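Local coordinates for complement factor H (Mus musculus, PDB 2YBY), which probably regulates the complement system on host surfaces as a chain of sushi (SCR) domains, two of which make up this fragment, at residues G13-E18 against N31-K36. The protein carries 1 engineered substitution. Residues are numbered along the deposited sequence; the frame is centred on the assembly and turned at random.
Sequences GRLYYE and NKYSYK
Ser34 O accepts from Tyr16 N at 3.1 Å and from a water at 2.7 Å, and its carbonyl also receives a weaker CA-H...O contact from Leu15. The same water donates to Tyr16 O, so it bridges the two backbones where strand 13-15 gives way to a turn. Further along, Arg14 and Lys36 form an antiparallel hydrogen-bonded pair. Arg14 N gives to Lys36 O at 3.0 Å, and Lys36 N returns a nearly straight bond to Arg14 O.

The Tyr16 and Lys36 side chains cross at about a right angle. Lys36 CG sits over one face of the Tyr16 ring, 4.3 Å from the centroid, a CH-pi contact. CG is placed between the backbone N and carbonyl carbon (chi1 61°), and beyond it the chain runs extended past the ring, with CD 3.7 Å from Tyr16 CE1. Ser34 OG comes to 3.5 Å from Tyr16 CD2. Leu15 packs on other neighbours: its CD1 meets Tyr33 CB and its CD2 meets Tyr35 CB, each at 3.9 Å.

This is edge-strand pairing in the small antiparallel sheet of the first of the fragment's two sushi domains. Strand 32-37 is the middle strand, flanked by 13-15 and 50-55. Tyr35 OH is hydrogen-bonded to Pro64 O, and its ring meets Phe10 edge-to-face. Short helix 18-21 follows the turn, with Tyr17 at its N-cap position.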
loop_
_atom_site.group_PDB
_atom_site.type_symbol
_atom_site.label_atom_id
_atom_site.label_comp_id
_atom_site.label_asym_id
_atom_site.label_seq_id
_atom_site.Cartn_x
_atom_site.Cartn_y
_atom_site.Cartn_z
ATOM N N GLY A 13 -2.690 5.786 8.519
ATOM C CA GLY A 13 -3.218 4.589 9.133
ATOM C C GLY A 13 -2.944 4.541 10.618
ATOM O O GLY A 13 -2.330 5.450 11.200
ATOM N N ARG A 14 -3.381 3.418 11.200
ATOM C CA ARG A 14 -3.241 3.226 12.646
ATOM C C ARG A 14 -3.374 1.793 13.067
ATOM O O ARG A 14 -4.004 1.002 12.399
ATOM C CB ARG A 14 -4.331 4.030 13.396
ATOM C CG ARG A 14 -5.708 3.670 12.849
ATOM C CD ARG A 14 -6.652 4.827 12.735
ATOM N NE ARG A 14 -6.463 5.623 11.514
ATOM C CZ ARG A 14 -5.751 6.750 11.402
ATOM N NH1 ARG A 14 -5.095 7.246 12.450
ATOM N NH2 ARG A 14 -5.680 7.382 10.237
ATOM N N LEU A 15 -2.843 1.473 14.230
ATOM C CA LEU A 15 -3.101 0.182 14.840
ATOM C C LEU A 15 -4.599 0.024 15.103
ATOM O O LEU A 15 -5.312 0.997 15.441
ATOM C CB LEU A 15 -2.430 0.091 16.232
ATOM C CG LEU A 15 -0.914 0.115 16.327
ATOM C CD1 LEU A 15 -0.436 -0.436 17.670
ATOM C CD2 LEU A 15 -0.272 -0.605 15.223
ATOM N N TYR A 16 -5.066 -1.227 15.037
ATOM C CA TYR A 16 -6.382 -1.561 15.532
ATOM C C TYR A 16 -6.265 -1.514 17.070
ATOM O O TYR A 16 -5.182 -1.701 17.627
ATOM C CB TYR A 16 -6.807 -2.972 15.142
ATOM C CG TYR A 16 -7.246 -3.135 13.702
ATOM C CD1 TYR A 16 -8.580 -2.983 13.337
ATOM C CD2 TYR A 16 -6.348 -3.531 12.721
ATOM C CE1 TYR A 16 -8.987 -3.144 12.015
ATOM C CE2 TYR A 16 -6.755 -3.750 11.410
ATOM C CZ TYR A 16 -8.084 -3.599 11.069
ATOM O OH TYR A 16 -8.454 -3.809 9.753
ATOM N N TYR A 17 -7.372 -1.232 17.754
ATOM C CA TYR A 17 -7.388 -1.243 19.234
ATOM C C TYR A 17 -6.392 -0.303 19.871
ATOM O O TYR A 17 -5.823 -0.608 20.921
ATOM C CB TYR A 17 -7.124 -2.658 19.746
ATOM C CG TYR A 17 -8.108 -3.618 19.150
ATOM C CD1 TYR A 17 -9.470 -3.426 19.308
ATOM C CD2 TYR A 17 -7.683 -4.719 18.423
ATOM C CE1 TYR A 17 -10.390 -4.287 18.726
ATOM C CE2 TYR A 17 -8.593 -5.607 17.864
ATOM C CZ TYR A 17 -9.949 -5.383 18.011
ATOM O OH TYR A 17 -10.867 -6.237 17.456
ATOM N N GLU A 18 -6.195 0.828 19.250
ATOM C CA GLU A 18 -5.253 1.844 19.711
ATOM C C GLU A 18 -5.456 2.161 21.230
ATOM O O GLU A 18 -4.478 2.238 21.983
ATOM C CB GLU A 18 -5.437 3.103 18.849
ATOM C CG GLU A 18 -4.159 3.624 18.249
ATOM C CD GLU A 18 -4.265 4.933 17.480
ATOM O OE1 GLU A 18 -5.394 5.463 17.352
ATOM O OE2 GLU A 18 -3.226 5.400 16.954
ATOM N N ASN A 31 7.180 -8.588 19.294
ATOM C CA ASN A 31 5.743 -8.311 19.388
ATOM C C ASN A 31 5.275 -7.745 18.049
ATOM O O ASN A 31 6.021 -7.057 17.365
ATOM C CB ASN A 31 5.426 -7.305 20.477
ATOM C CG ASN A 31 5.401 -7.909 21.853
ATOM O OD1 ASN A 31 6.441 -8.233 22.432
ATOM N ND2 ASN A 31 4.211 -8.099 22.400
ATOM N N LYS A 32 4.031 -7.992 17.704
ATOM C CA LYS A 32 3.468 -7.456 16.466
ATOM C C LYS A 32 2.059 -7.036 16.711
ATOM O O LYS A 32 1.401 -7.555 17.615
ATOM C CB LYS A 32 3.571 -8.452 15.317
ATOM C CG LYS A 32 2.748 -9.712 15.513
ATOM C CD LYS A 32 2.980 -10.709 14.378
ATOM C CE LYS A 32 2.028 -11.874 14.391
ATOM N NZ LYS A 32 2.137 -12.742 15.608
ATOM N N TYR A 33 1.577 -6.060 15.917
ATOM C CA TYR A 33 0.244 -5.512 16.121
ATOM C C TYR A 33 -0.433 -5.295 14.798
ATOM O O TYR A 33 0.193 -4.760 13.908
ATOM C CB TYR A 33 0.341 -4.173 16.878
ATOM C CG TYR A 33 0.913 -4.359 18.263
ATOM C CD1 TYR A 33 0.112 -4.799 19.303
ATOM C CD2 TYR A 33 2.286 -4.337 18.475
ATOM C CE1 TYR A 33 0.642 -5.090 20.557
ATOM C CE2 TYR A 33 2.832 -4.658 19.719
ATOM C CZ TYR A 33 1.998 -5.021 20.759
ATOM O OH TYR A 33 2.480 -5.406 21.984
ATOM N N SER A 34 -1.724 -5.688 14.666
ATOM C CA SER A 34 -2.427 -5.487 13.421
ATOM C C SER A 34 -2.710 -4.011 13.218
ATOM O O SER A 34 -2.958 -3.281 14.188
ATOM C CB SER A 34 -3.725 -6.298 13.433
ATOM O OG SER A 34 -4.554 -5.919 14.512
ATOM N N TYR A 35 -2.696 -3.556 11.959
ATOM C CA TYR A 35 -2.998 -2.174 11.625
ATOM C C TYR A 35 -3.709 -2.111 10.302
ATOM O O TYR A 35 -3.672 -3.057 9.512
ATOM C CB TYR A 35 -1.736 -1.280 11.620
ATOM C CG TYR A 35 -0.820 -1.478 10.431
ATOM C CD1 TYR A 35 0.172 -2.436 10.451
ATOM C CD2 TYR A 35 -0.924 -0.667 9.301
ATOM C CE1 TYR A 35 1.048 -2.599 9.376
ATOM C CE2 TYR A 35 -0.089 -0.851 8.202
ATOM C CZ TYR A 35 0.924 -1.798 8.258
ATOM O OH TYR A 35 1.808 -1.982 7.220
ATOM N N LYS A 36 -4.327 -0.986 10.053
ATOM C CA LYS A 36 -5.041 -0.741 8.804
ATOM C C LYS A 36 -4.650 0.638 8.305
ATOM O O LYS A 36 -4.041 1.429 9.042
ATOM C CB LYS A 36 -6.564 -0.848 9.021
ATOM C CG LYS A 36 -7.093 0.168 10.010
ATOM C CD LYS A 36 -8.608 0.101 10.202
ATOM C CE LYS A 36 -9.075 1.109 11.233
ATOM N NZ LYS A 36 -10.556 1.254 11.241
HETATM O O HOH W 1 -3.405 -3.656 16.873
#